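Local coordinates for proto-oncogene tyrosine-protein kinase receptor Ret (Danio rerio, PDB 7AMK) that probably relays GDNF-family signals into the cell as a receptor tyrosine kinase, its cadherin-like ectodomain taking part in recognising ligand held by a GFR alpha co-receptor, at residues S20-V25 with R154-S159; D116-C121 with M158-N163; V280-T285 with G336-D341; L325-Q330 with N463-K468; I364-V369 with V388-C393. The protein carries 4 engineered substitutions. All blocks are in the same frame, centred on the assembly; numbering follows the deposited sequence.

Contact 1. Residues S20-V25 with R154-S159; sequences SPLLQV and RFTHMS
Apolar packing dominates, and nearly all of it runs through Phe-155, whose side chain lies against the backbone of strand 21-24. With CG anti to its own carbonyl carbon (chi1 -72°), the ring leans along the strand: CD2 comes to 3.5 Å from Leu-23 N, and CE2 to 4.0 Å from Gln-24 CB. The carbonyl carbon of Leu-22 lies at the ring edge, near its plane. Pro-21 crosses Phe-155 at about a right angle and sets its CB 3.8 Å from CD2. A second, smaller apolar touch joins Leu-22 CD2 to Thr-156 CG2 at 4.0 Å, and Leu-22 and Thr-156 both also pack on Gln-16.

Polar atoms meet carbon here. Pro-21 O lies 3.4 Å from Phe-155 CB and Leu-22 O lies 3.6 Å from the same atom, while no hydrogen bond passes between the segments. The helix packs against the strand without bonding to it: the short axes of strand 21-24 and helix 155-159 pass 7.4 Å apart, their directions 145° from each other.

Charged and amide groups bind beyond the two segments. Gln-24 bonds through OE1 to Gln-151 and through NE2 to Glu-186, and Arg-154 forms salt bridges with Glu-10 and Glu-133.

Strand 21-24 belongs to cadherin-like domain 1 and the helix to domain 2, making this an interdomain interface. Its chemistry implies that the direct join rests largely on the fit of one aromatic side chain against a strand, with directional bonds supplied by the flanking polar residues.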
# COMPACT_ATOMS: atom_id res chain seq x y z
N SER A 20 -67.57 16.27 0.08
CA SER A 20 -67.12 15.57 -1.10
C SER A 20 -65.75 14.94 -0.86
O SER A 20 -64.91 15.52 -0.16
CB SER A 20 -67.09 16.51 -2.29
OG SER A 20 -66.09 17.48 -2.13
N PRO A 21 -65.50 13.76 -1.40
CA PRO A 21 -64.23 13.08 -1.16
C PRO A 21 -63.15 13.59 -2.10
O PRO A 21 -63.42 13.96 -3.25
CB PRO A 21 -64.56 11.61 -1.46
CG PRO A 21 -65.59 11.72 -2.59
CD PRO A 21 -66.40 12.98 -2.28
N LEU A 22 -61.92 13.63 -1.58
CA LEU A 22 -60.75 14.21 -2.24
C LEU A 22 -59.71 13.17 -2.62
O LEU A 22 -59.20 13.16 -3.75
CB LEU A 22 -60.10 15.28 -1.35
CG LEU A 22 -61.00 16.44 -0.92
CD1 LEU A 22 -60.27 17.39 0.05
CD2 LEU A 22 -61.55 17.22 -2.13
N LEU A 23 -59.37 12.29 -1.68
CA LEU A 23 -58.37 11.26 -1.91
C LEU A 23 -58.38 10.34 -0.70
O LEU A 23 -59.01 10.62 0.31
CB LEU A 23 -56.97 11.86 -2.14
CG LEU A 23 -56.46 12.89 -1.11
CD1 LEU A 23 -55.88 12.25 0.18
CD2 LEU A 23 -55.46 13.85 -1.74
N GLN A 24 -57.68 9.22 -0.84
CA GLN A 24 -57.58 8.19 0.19
C GLN A 24 -56.12 7.94 0.52
O GLN A 24 -55.34 7.52 -0.35
CB GLN A 24 -58.26 6.91 -0.27
CG GLN A 24 -58.24 5.82 0.80
CD GLN A 24 -58.67 4.49 0.22
OE1 GLN A 24 -59.27 4.45 -0.85
NE2 GLN A 24 -58.36 3.39 0.93
N VAL A 25 -55.73 8.24 1.77
CA VAL A 25 -54.40 7.95 2.30
C VAL A 25 -54.33 6.47 2.64
O VAL A 25 -55.23 5.93 3.31
CB VAL A 25 -54.12 8.79 3.56
CG1 VAL A 25 -52.87 8.31 4.27
CG2 VAL A 25 -54.04 10.25 3.24
N ARG A 154 -59.80 8.85 -9.15
CA ARG A 154 -59.63 10.28 -8.87
C ARG A 154 -60.96 10.79 -8.33
O ARG A 154 -61.87 11.13 -9.08
CB ARG A 154 -59.16 11.03 -10.11
CG ARG A 154 -57.81 10.51 -10.65
CD ARG A 154 -57.06 11.59 -11.43
NE ARG A 154 -56.90 12.84 -10.68
CZ ARG A 154 -56.35 13.94 -11.19
NH1 ARG A 154 -55.92 13.97 -12.44
NH2 ARG A 154 -56.23 15.02 -10.43
N PHE A 155 -61.08 10.82 -7.00
CA PHE A 155 -62.33 11.19 -6.35
C PHE A 155 -62.91 12.50 -6.88
O PHE A 155 -64.11 12.59 -7.15
CB PHE A 155 -62.13 11.28 -4.83
CG PHE A 155 -61.96 9.92 -4.17
CD1 PHE A 155 -62.29 8.76 -4.83
CD2 PHE A 155 -61.49 9.82 -2.86
CE1 PHE A 155 -62.14 7.52 -4.22
CE2 PHE A 155 -61.36 8.60 -2.24
CZ PHE A 155 -61.67 7.45 -2.92
N THR A 156 -62.06 13.52 -7.07
CA THR A 156 -62.57 14.83 -7.49
C THR A 156 -63.18 14.78 -8.89
O THR A 156 -64.21 15.43 -9.16
CB THR A 156 -61.45 15.87 -7.41
OG1 THR A 156 -60.29 15.38 -8.11
CG2 THR A 156 -61.06 16.14 -5.95
N HIS A 157 -62.59 14.00 -9.79
CA HIS A 157 -63.03 14.01 -11.17
C HIS A 157 -64.25 13.14 -11.43
O HIS A 157 -65.03 13.42 -12.34
CB HIS A 157 -61.87 13.60 -12.06
CG HIS A 157 -60.77 14.61 -12.10
ND1 HIS A 157 -59.89 14.79 -11.05
CD2 HIS A 157 -60.44 15.53 -13.03
CE1 HIS A 157 -59.04 15.75 -11.35
NE2 HIS A 157 -59.35 16.22 -12.55
N MET A 158 -64.45 12.09 -10.64
CA MET A 158 -65.65 11.29 -10.83
C MET A 158 -66.90 12.05 -10.40
O MET A 158 -68.01 11.70 -10.82
CB MET A 158 -65.52 9.95 -10.09
CG MET A 158 -64.39 9.06 -10.68
SD MET A 158 -63.95 7.56 -9.76
CE MET A 158 -65.41 6.54 -9.99
N SER A 159 -66.75 13.11 -9.59
CA SER A 159 -67.86 14.02 -9.30
C SER A 159 -68.11 15.01 -10.44
O SER A 159 -69.24 15.48 -10.62
CB SER A 159 -67.59 14.79 -8.01
OG SER A 159 -68.45 15.92 -7.92

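Contact 2. Residues D116-C121 with M158-N163; sequences DTAPSC and MSICPN. With NAG (2-acetamido-2-deoxy-beta-D-glucopyranose), chain P.
The disulfide between Cys-121 and Cys-161 ties the chain leaving the first cadherin-like domain to the end of helix 155-160 in the second. Its two SG atoms are 2.1 Å apart with a torsion of 104° about the S-S bond. Cys-121 directs SG anti to the backbone N (chi1 -179°), toward Cys-161; its CB, placed by the backbone, lies 3.1 Å from Ile-160 O.

Beside the bridge, Ile-160 fills the angle between helix and loop with both branches. Its CG2 sits 3.1 Å from Pro-119 O, a close carbon-oxygen approach. The longer branch reaches along the loop, placing CD1 3.8 Å from Pro-119 CG and 4.2 Å from Ala-118 CB; Pro-119 and Ile-160 cross at about a right angle. Pro-119 and Ala-118 rest in turn on Tyr-13 of strand 7-14. Were Ile-160 cut back to an alanine, Pro-119 and Ala-118 would probably lose their apolar mate on the helix, and a gap would be likely to open beside the covalent bridge.

No hydrogen bond joins the segments. Just past the helix the surface is glycosylated: Asn-163 ND2 is bonded covalently to C1 of an N-acetylglucosamine at 1.4 Å.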
# COMPACT_ATOMS: atom_id res chain seq x y z
N ASP A 116 -60.74 29.15 -9.10
CA ASP A 116 -61.80 29.08 -10.11
C ASP A 116 -62.72 27.93 -9.74
O ASP A 116 -62.40 27.12 -8.87
CB ASP A 116 -61.20 28.89 -11.52
CG ASP A 116 -62.24 29.04 -12.65
OD1 ASP A 116 -63.39 29.46 -12.41
OD2 ASP A 116 -61.88 28.70 -13.80
N THR A 117 -63.89 27.90 -10.37
CA THR A 117 -64.80 26.77 -10.21
C THR A 117 -64.27 25.55 -10.99
O THR A 117 -63.42 25.67 -11.87
CB THR A 117 -66.21 27.13 -10.67
OG1 THR A 117 -66.16 27.87 -11.90
CG2 THR A 117 -66.94 27.97 -9.61
N ALA A 118 -64.76 24.37 -10.61
CA ALA A 118 -64.26 23.13 -11.19
C ALA A 118 -64.53 23.10 -12.70
O ALA A 118 -65.52 23.67 -13.18
CB ALA A 118 -64.92 21.92 -10.54
N PRO A 119 -63.66 22.45 -13.46
CA PRO A 119 -63.92 22.28 -14.89
C PRO A 119 -65.14 21.40 -15.12
O PRO A 119 -65.51 20.56 -14.29
CB PRO A 119 -62.65 21.60 -15.40
CG PRO A 119 -62.17 20.81 -14.23
CD PRO A 119 -62.48 21.68 -13.01
N SER A 120 -65.80 21.63 -16.26
CA SER A 120 -66.92 20.80 -16.69
C SER A 120 -66.43 19.46 -17.23
O SER A 120 -65.30 19.34 -17.72
CB SER A 120 -67.73 21.53 -17.78
OG SER A 120 -68.85 20.76 -18.16
N CYS A 121 -67.31 18.45 -17.16
CA CYS A 121 -66.92 17.10 -17.57
C CYS A 121 -66.45 17.08 -19.00
O CYS A 121 -65.48 16.39 -19.33
CB CYS A 121 -68.05 16.09 -17.39
SG CYS A 121 -67.49 14.38 -17.88
N MET A 158 -64.45 12.09 -10.64
CA MET A 158 -65.65 11.29 -10.83
C MET A 158 -66.90 12.05 -10.40
O MET A 158 -68.01 11.70 -10.82
CB MET A 158 -65.52 9.95 -10.09
CG MET A 158 -64.39 9.06 -10.68
SD MET A 158 -63.95 7.56 -9.76
CE MET A 158 -65.41 6.54 -9.99
N SER A 159 -66.75 13.11 -9.59
CA SER A 159 -67.86 14.02 -9.30
C SER A 159 -68.11 15.01 -10.44
O SER A 159 -69.24 15.48 -10.62
CB SER A 159 -67.59 14.79 -8.01
OG SER A 159 -68.45 15.92 -7.92
N ILE A 160 -67.06 15.37 -11.18
CA ILE A 160 -67.23 16.17 -12.39
C ILE A 160 -67.88 15.35 -13.50
O ILE A 160 -68.63 15.90 -14.31
CB ILE A 160 -65.86 16.69 -12.84
CG1 ILE A 160 -65.17 17.47 -11.71
CG2 ILE A 160 -65.98 17.50 -14.12
CD1 ILE A 160 -63.90 18.15 -12.15
N CYS A 161 -67.61 14.04 -13.55
CA CYS A 161 -68.13 13.14 -14.59
C CYS A 161 -68.97 12.02 -13.98
O CYS A 161 -68.67 10.84 -14.17
CB CYS A 161 -66.97 12.56 -15.40
SG CYS A 161 -66.09 13.76 -16.47
N PRO A 162 -70.06 12.36 -13.27
CA PRO A 162 -70.76 11.32 -12.49
C PRO A 162 -71.42 10.25 -13.32
O PRO A 162 -71.69 9.16 -12.80
CB PRO A 162 -71.81 12.13 -11.70
CG PRO A 162 -72.09 13.32 -12.58
CD PRO A 162 -70.73 13.67 -13.18
N ASN A 163 -71.69 10.51 -14.60
CA ASN A 163 -72.38 9.56 -15.46
C ASN A 163 -71.43 8.61 -16.18
O ASN A 163 -71.89 7.81 -17.00
CB ASN A 163 -73.25 10.31 -16.46
CG ASN A 163 -74.47 10.91 -15.81
OD1 ASN A 163 -74.82 10.53 -14.70
ND2 ASN A 163 -75.12 11.83 -16.48
C1 NAG P . -76.29 12.37 -15.84
C2 NAG P . -76.46 13.88 -16.06
C3 NAG P . -77.70 14.38 -15.32
C4 NAG P . -78.93 13.57 -15.74
C5 NAG P . -78.67 12.08 -15.52
C6 NAG P . -79.81 11.20 -15.97
C7 NAG P . -74.36 15.10 -16.46
C8 NAG P . -73.19 15.80 -15.83
N2 NAG P . -75.27 14.60 -15.62
O3 NAG P . -77.89 15.76 -15.59
O4 NAG P . -80.07 13.95 -14.97
O5 NAG P . -77.50 11.68 -16.24
O6 NAG P . -79.79 10.97 -17.37
O7 NAG P . -74.48 15.00 -17.68

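Contact 3. Residues V280-T285 with G336-D341; sequences VGTLMT and GYLVND. With CA (calcium ion), chain N; NAG (2-acetamido-2-deoxy-beta-D-glucopyranose), chain E.
Tyr-337 swings its CG anti to the backbone N (chi1 -167°), which lays the phenol across the neighbouring strand, with Thr-282 N over one ring face and the OH 3.2 Å from Gly-281 CA. The lack of a side chain at Gly-281 is what gives the hydroxyl room. Leu-283 CD2 meets the same ring at CD1, 4.0 Å away.

The strands are an antiparallel pair in one sheet of the third cadherin-like beta-sandwich, with 279-283 outermost in that sheet and 331-341 next to it. Val-280 and Asn-340 form a hydrogen-bonded pair, Asn-340 N to Val-280 O being 2.9 Å; Thr-282 and Leu-338 form the next. Between them, the Gly-281 CA-H group points at Leu-338 O (CA to O 3.2 Å). The pairing closes with Met-284 N to Gly-336 O at 2.9 Å, as the chain bends through an inverse gamma turn centred on Met-284.

On the face carrying Val-280, Thr-282 and Leu-338, Asn-340 ND2 bears an N-acetylglucosamine whose O7 is 3.6 Å from Leu-338 CD2. One residue on, Asp-341 joins Asp-230, Asn-232, Asp-263, Asp-265 and Asn-277 around calcium, its OD2 2.5 Å from the ion.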
# COMPACT_ATOMS: atom_id res chain seq x y z
N VAL A 280 -20.87 -5.98 13.14
CA VAL A 280 -19.96 -5.58 14.20
C VAL A 280 -19.03 -6.75 14.49
O VAL A 280 -19.48 -7.90 14.61
CB VAL A 280 -20.71 -5.16 15.48
CG1 VAL A 280 -21.80 -4.15 15.17
CG2 VAL A 280 -21.28 -6.38 16.18
N GLY A 281 -17.73 -6.47 14.59
CA GLY A 281 -16.72 -7.48 14.87
C GLY A 281 -16.21 -7.42 16.30
O GLY A 281 -16.35 -6.40 16.97
N THR A 282 -15.62 -8.52 16.78
CA THR A 282 -15.05 -8.54 18.12
C THR A 282 -13.83 -9.45 18.13
O THR A 282 -13.93 -10.62 17.76
CB THR A 282 -16.08 -9.01 19.15
OG1 THR A 282 -16.58 -10.29 18.75
CG2 THR A 282 -17.23 -8.03 19.25
N LEU A 283 -12.68 -8.90 18.53
CA LEU A 283 -11.49 -9.72 18.76
C LEU A 283 -11.76 -10.82 19.78
O LEU A 283 -12.16 -10.55 20.92
CB LEU A 283 -10.35 -8.83 19.26
CG LEU A 283 -9.34 -8.36 18.22
CD1 LEU A 283 -8.17 -7.68 18.92
CD2 LEU A 283 -8.86 -9.55 17.42
N MET A 284 -11.52 -12.07 19.38
CA MET A 284 -11.78 -13.21 20.25
C MET A 284 -10.51 -13.60 21.03
O MET A 284 -10.03 -14.73 20.95
CB MET A 284 -12.31 -14.38 19.44
CG MET A 284 -13.64 -14.14 18.75
SD MET A 284 -15.01 -14.06 19.92
CE MET A 284 -15.06 -12.28 20.19
N THR A 285 -9.98 -12.66 21.80
CA THR A 285 -8.82 -12.98 22.63
C THR A 285 -8.74 -12.04 23.82
O THR A 285 -8.95 -10.83 23.68
CB THR A 285 -7.51 -12.91 21.84
OG1 THR A 285 -6.44 -13.46 22.62
CG2 THR A 285 -7.17 -11.47 21.51
N GLY A 336 -8.91 -15.27 16.53
CA GLY A 336 -10.29 -15.33 16.10
C GLY A 336 -10.91 -13.95 16.04
O GLY A 336 -10.55 -13.06 16.81
N TYR A 337 -11.84 -13.78 15.09
CA TYR A 337 -12.57 -12.52 14.94
C TYR A 337 -14.02 -12.84 14.58
O TYR A 337 -14.29 -13.29 13.47
CB TYR A 337 -11.91 -11.62 13.89
CG TYR A 337 -12.43 -10.20 13.92
CD1 TYR A 337 -11.99 -9.30 14.88
CD2 TYR A 337 -13.36 -9.75 12.98
CE1 TYR A 337 -12.46 -8.01 14.91
CE2 TYR A 337 -13.84 -8.47 13.01
CZ TYR A 337 -13.38 -7.60 13.98
OH TYR A 337 -13.83 -6.29 14.03
N LEU A 338 -14.94 -12.61 15.52
CA LEU A 338 -16.35 -12.90 15.33
C LEU A 338 -17.03 -11.73 14.63
O LEU A 338 -17.05 -10.61 15.15
CB LEU A 338 -17.04 -13.17 16.66
CG LEU A 338 -18.52 -13.47 16.52
CD1 LEU A 338 -18.71 -14.85 15.94
CD2 LEU A 338 -19.19 -13.34 17.85
N VAL A 339 -17.59 -12.00 13.44
CA VAL A 339 -18.34 -11.01 12.67
C VAL A 339 -19.82 -11.29 12.85
O VAL A 339 -20.32 -12.36 12.48
CB VAL A 339 -17.95 -11.05 11.18
CG1 VAL A 339 -18.93 -10.23 10.39
CG2 VAL A 339 -16.52 -10.53 10.97
N ASN A 340 -20.56 -10.33 13.39
CA ASN A 340 -21.95 -10.53 13.78
C ASN A 340 -22.85 -9.57 13.00
O ASN A 340 -22.72 -8.35 13.14
CB ASN A 340 -22.07 -10.34 15.29
CG ASN A 340 -23.45 -10.62 15.83
OD1 ASN A 340 -24.43 -10.71 15.10
ND2 ASN A 340 -23.52 -10.77 17.16
N ASP A 341 -23.73 -10.12 12.16
CA ASP A 341 -24.81 -9.36 11.52
C ASP A 341 -25.90 -9.12 12.56
O ASP A 341 -26.74 -9.98 12.81
CB ASP A 341 -25.36 -10.13 10.32
CG ASP A 341 -26.42 -9.33 9.53
OD1 ASP A 341 -26.94 -8.29 10.03
OD2 ASP A 341 -26.72 -9.77 8.39
CA CA N . -27.50 -9.31 6.03
C1 NAG E . -24.74 -11.00 17.88
C2 NAG E . -24.53 -11.71 19.22
C3 NAG E . -25.86 -11.85 19.96
C4 NAG E . -26.61 -10.52 20.04
C5 NAG E . -26.68 -9.85 18.66
C6 NAG E . -27.27 -8.46 18.68
C7 NAG E . -22.73 -13.39 19.46
C8 NAG E . -21.99 -12.37 20.27
N2 NAG E . -23.94 -13.02 19.01
O3 NAG E . -25.63 -12.37 21.26
O4 NAG E . -27.95 -10.80 20.42
O5 NAG E . -25.37 -9.74 18.09
O6 NAG E . -27.28 -7.86 19.98
O7 NAG E . -22.27 -14.51 19.24

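Contact 4. Residues L325-Q330 with N463-K468; sequences LSVTEQ and NKLQAK
Ser-326 and Asn-463 form the close side of this contact: the serine hydroxyl, anti to its backbone N (chi1 169°), meets the end of the asparagine side chain, with Ser-326 OG 3.3 Å from Asn-463 CG. The same OG is held from its own segment by two donors. Thr-328 N reaches it at 3.2 Å with an N-H...O angle of 167°, which makes an ST turn, and Thr-328 OG1 donates to Ser-326 OG at 3.0 Å. These bonds fix the hydroxyl where the amide arrives, inside a type I turn from Ser-326 to Glu-329.

The apolar side is thinner. Leu-465 offers a single methyl, CD1, which sits 3.7 Å from Thr-328 CG2 and 4.1 Å from Val-327 CG2. Val-327 and Leu-465 slide past each other in opposite directions, so only their ends touch. The two segments bury just 161 Å² in all, and Thr-328 is exposed to solvent.

Around this joint between the third and fourth cadherin-like domains, Leu-325 packs on Trp-289 and Asn-293 of helix 288-293, Val-327 pairs through its backbone with Val-362, and Ala-467 pairs with Ala-458 of strand 451-460.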
# COMPACT_ATOMS: atom_id res chain seq x y z
N LEU A 325 6.58 -3.40 15.59
CA LEU A 325 6.88 -4.50 16.49
C LEU A 325 8.38 -4.69 16.63
O LEU A 325 9.11 -4.73 15.63
CB LEU A 325 6.24 -5.80 16.00
CG LEU A 325 4.96 -6.18 16.74
CD1 LEU A 325 5.01 -7.64 17.18
CD2 LEU A 325 4.72 -5.24 17.92
N SER A 326 8.84 -4.81 17.87
CA SER A 326 10.25 -5.01 18.12
C SER A 326 10.76 -6.19 17.31
O SER A 326 10.06 -7.19 17.13
CB SER A 326 10.49 -5.24 19.61
OG SER A 326 11.81 -5.68 19.84
N VAL A 327 11.98 -6.06 16.79
CA VAL A 327 12.54 -7.15 16.01
C VAL A 327 12.84 -8.38 16.85
O VAL A 327 13.09 -9.45 16.27
CB VAL A 327 13.81 -6.67 15.29
CG1 VAL A 327 13.46 -5.52 14.38
CG2 VAL A 327 14.88 -6.27 16.30
N THR A 328 12.81 -8.28 18.18
CA THR A 328 13.06 -9.44 19.02
C THR A 328 11.82 -10.28 19.29
O THR A 328 11.95 -11.42 19.74
CB THR A 328 13.71 -9.03 20.36
OG1 THR A 328 12.80 -8.24 21.14
CG2 THR A 328 14.98 -8.22 20.12
N GLU A 329 10.62 -9.76 19.00
CA GLU A 329 9.39 -10.49 19.29
C GLU A 329 9.19 -11.67 18.36
O GLU A 329 9.45 -11.61 17.15
CB GLU A 329 8.19 -9.55 19.21
CG GLU A 329 7.84 -8.85 20.53
N GLN A 330 8.69 -12.76 18.93
CA GLN A 330 8.51 -14.01 18.19
C GLN A 330 7.30 -14.71 18.79
O GLN A 330 7.37 -15.18 19.94
CB GLN A 330 9.76 -14.88 18.28
CG GLN A 330 9.54 -16.32 17.86
CD GLN A 330 10.73 -17.20 18.16
OE1 GLN A 330 11.79 -16.72 18.58
NE2 GLN A 330 10.56 -18.50 17.95
N ASN A 463 15.54 -1.46 20.46
CA ASN A 463 16.16 -2.32 21.47
C ASN A 463 17.63 -2.03 21.71
O ASN A 463 18.22 -2.62 22.62
CB ASN A 463 16.01 -3.80 21.09
CG ASN A 463 14.57 -4.20 20.88
OD1 ASN A 463 14.01 -4.00 19.80
ND2 ASN A 463 13.95 -4.76 21.92
N LYS A 464 18.25 -1.15 20.93
CA LYS A 464 19.65 -0.80 21.11
C LYS A 464 20.58 -1.97 20.81
O LYS A 464 21.70 -2.04 21.33
CB LYS A 464 19.89 -0.25 22.53
N LEU A 465 20.13 -2.91 19.97
CA LEU A 465 20.99 -3.99 19.52
C LEU A 465 22.02 -3.48 18.52
O LEU A 465 21.69 -2.70 17.61
CB LEU A 465 20.15 -5.10 18.87
CG LEU A 465 19.10 -5.74 19.76
CD1 LEU A 465 18.06 -6.49 18.91
CD2 LEU A 465 19.80 -6.68 20.72
N GLN A 466 23.27 -3.91 18.68
CA GLN A 466 24.37 -3.45 17.86
C GLN A 466 25.00 -4.61 17.10
O GLN A 466 25.05 -5.74 17.59
CB GLN A 466 25.47 -2.75 18.70
CG GLN A 466 25.23 -1.27 19.04
CD GLN A 466 26.47 -0.57 19.64
OE1 GLN A 466 27.41 -1.22 20.11
NE2 GLN A 466 26.47 0.76 19.62
N ALA A 467 25.48 -4.32 15.89
CA ALA A 467 26.28 -5.24 15.10
C ALA A 467 27.50 -4.50 14.57
O ALA A 467 27.44 -3.30 14.29
CB ALA A 467 25.49 -5.83 13.92
N LYS A 468 28.62 -5.20 14.45
CA LYS A 468 29.80 -4.56 13.91
C LYS A 468 30.31 -5.38 12.75
O LYS A 468 30.03 -6.58 12.64
CB LYS A 468 30.90 -4.40 14.97

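Contact 5. Residues I364-V369 with V388-C393; sequences IRFSQV and VCVENC. Engineered in segment 364-369: Gln-368 (natural residue Asn).
Arg-365 and Glu-391 meet through both backbone and side chain, and most of the polar groups here have identifiable partners. Glu-391 N donates to Arg-365 O over 2.7 Å at 169°, a short and nearly straight bond. Beside it the side chains run the same way and close a two-nitrogen salt bridge. Arg-365 NE bonds Glu-391 OE1 at 3.0 Å from above the carboxylate plane, while NH2 bonds OE2 at 2.9 Å on its syn side. The guanidinium and carboxylate planes are 56° apart, so the grip is side-on but twisted. Arg-365 N gives its proton to a water at 3.1 Å, which lies near Glu-391 O as well. A leucine in place of Glu-391 is likely to leave the arginine without its charge mate and its guanidinium free to turn, though the backbone bond could remain.

Other amides find partners outside the pair or within their own segment. Cys-389 N and Val-390 N bond to the hydroxyls of Tyr-371 and Tyr-403, and Val-369 N to Ser-367 OG in an ST turn. Engineered Gln-368 bonds through OE1 to His-202 of the second subunit.

Apolar packing covers the inner side: Val-390 CG1 stands over the Phe-366 ring, 4.0 Å from its centroid and 7° off the normal, in a CH-pi contact.

Cys-393 N to Val-390 O, 3.0 Å, closes a type II beta turn, with Asn-392 in the third position where positive phi is usual; the Cys-389 to Cys-393 disulfide locks this small loop of the fourth cadherin-like domain.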
# COMPACT_ATOMS: atom_id res chain seq x y z
N ILE A 364 19.77 -8.80 13.86
CA ILE A 364 20.48 -7.59 13.49
C ILE A 364 21.95 -7.97 13.41
O ILE A 364 22.58 -8.29 14.42
CB ILE A 364 20.24 -6.45 14.49
CG1 ILE A 364 18.75 -6.12 14.63
CG2 ILE A 364 21.03 -5.22 14.10
CD1 ILE A 364 18.10 -5.65 13.33
N ARG A 365 22.51 -7.93 12.21
CA ARG A 365 23.82 -8.53 12.03
C ARG A 365 24.30 -8.29 10.60
O ARG A 365 23.53 -8.41 9.65
CB ARG A 365 23.78 -10.03 12.33
CG ARG A 365 22.96 -10.84 11.31
CD ARG A 365 22.79 -12.29 11.73
NE ARG A 365 21.99 -13.02 10.76
CZ ARG A 365 21.31 -14.13 11.01
NH1 ARG A 365 21.28 -14.66 12.23
NH2 ARG A 365 20.64 -14.72 10.02
N PHE A 366 25.57 -7.92 10.47
CA PHE A 366 26.19 -7.91 9.16
C PHE A 366 26.52 -9.33 8.74
O PHE A 366 26.73 -10.21 9.58
CB PHE A 366 27.47 -7.07 9.16
CG PHE A 366 27.25 -5.59 9.36
CD1 PHE A 366 26.84 -4.79 8.30
CD2 PHE A 366 27.50 -4.99 10.59
CE1 PHE A 366 26.66 -3.41 8.48
CE2 PHE A 366 27.32 -3.62 10.77
CZ PHE A 366 26.89 -2.83 9.70
N SER A 367 26.56 -9.56 7.44
CA SER A 367 27.15 -10.81 6.97
C SER A 367 28.57 -10.92 7.49
O SER A 367 29.18 -9.93 7.95
CB SER A 367 27.13 -10.89 5.46
OG SER A 367 28.22 -10.18 4.92
N GLN A 368 29.10 -12.13 7.45
CA GLN A 368 30.48 -12.33 7.87
C GLN A 368 31.48 -11.92 6.79
O GLN A 368 32.68 -12.14 6.97
CB GLN A 368 30.69 -13.78 8.31
CG GLN A 368 29.97 -14.81 7.46
CD GLN A 368 29.83 -16.14 8.17
OE1 GLN A 368 30.13 -17.20 7.60
NE2 GLN A 368 29.40 -16.10 9.42
N VAL A 369 31.00 -11.31 5.70
CA VAL A 369 31.84 -10.78 4.64
C VAL A 369 32.11 -9.30 4.94
O VAL A 369 31.23 -8.46 4.78
CB VAL A 369 31.20 -10.93 3.26
CG1 VAL A 369 32.01 -10.17 2.22
CG2 VAL A 369 31.06 -12.40 2.85
N VAL A 388 26.64 0.35 3.15
CA VAL A 388 26.71 -0.64 4.21
C VAL A 388 25.30 -0.95 4.65
O VAL A 388 24.42 -0.07 4.65
CB VAL A 388 27.57 -0.17 5.41
CG1 VAL A 388 29.01 0.03 4.97
CG2 VAL A 388 26.99 1.11 6.02
N CYS A 389 25.07 -2.20 5.04
CA CYS A 389 23.73 -2.70 5.28
C CYS A 389 23.81 -3.99 6.09
O CYS A 389 24.56 -4.90 5.73
CB CYS A 389 23.04 -2.87 3.91
SG CYS A 389 21.48 -3.79 3.72
N VAL A 390 23.06 -4.07 7.20
CA VAL A 390 22.96 -5.33 7.94
C VAL A 390 22.20 -6.34 7.09
O VAL A 390 21.62 -5.99 6.06
CB VAL A 390 22.27 -5.14 9.31
CG1 VAL A 390 23.20 -4.46 10.30
CG2 VAL A 390 20.96 -4.36 9.13
N GLU A 391 22.19 -7.60 7.50
CA GLU A 391 21.56 -8.64 6.69
C GLU A 391 20.10 -8.31 6.42
O GLU A 391 19.33 -7.99 7.33
CB GLU A 391 21.70 -10.00 7.39
CG GLU A 391 21.15 -11.19 6.59
CD GLU A 391 21.21 -12.49 7.38
OE1 GLU A 391 22.32 -12.88 7.79
OE2 GLU A 391 20.14 -13.10 7.62
N ASN A 392 19.73 -8.36 5.14
CA ASN A 392 18.36 -8.14 4.65
C ASN A 392 17.82 -6.76 5.02
O ASN A 392 16.60 -6.54 4.93
CB ASN A 392 17.40 -9.23 5.15
CG ASN A 392 17.64 -10.56 4.46
OD1 ASN A 392 17.85 -10.63 3.25
ND2 ASN A 392 17.60 -11.63 5.23
N CYS A 393 18.70 -5.83 5.38
CA CYS A 393 18.27 -4.48 5.74
C CYS A 393 17.40 -3.85 4.66
O CYS A 393 16.55 -3.01 4.98
CB CYS A 393 19.48 -3.59 6.02
SG CYS A 393 20.01 -2.64 4.57
O HOH W 1 20.10 -7.76 10.30

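Overall arrangement
The contacts string out along an elongated receptor of successive cadherin-like domains. Contacts 1 and 2, centres 11 Å apart, share helix 155-160 and both bind domain 1 to domain 2, one by packing and one by a covalent bridge. Contact 3 lies within domain 3, about 56 Å between centres from contact 1. Contact 4 joins domains 3 and 4, and contact 5 lies beside it within domain 4, centres 13 Å apart, where Ala-467 O touches Phe-366 CE2 at 3.5 Å. Along the chain, contacts 3 and 4 alternate, whereas contact 5 is nested inside the loop closed by contact 4. With about 84 Å between the centres of contacts 1 and 4, the two interdomain joints are remote from each other.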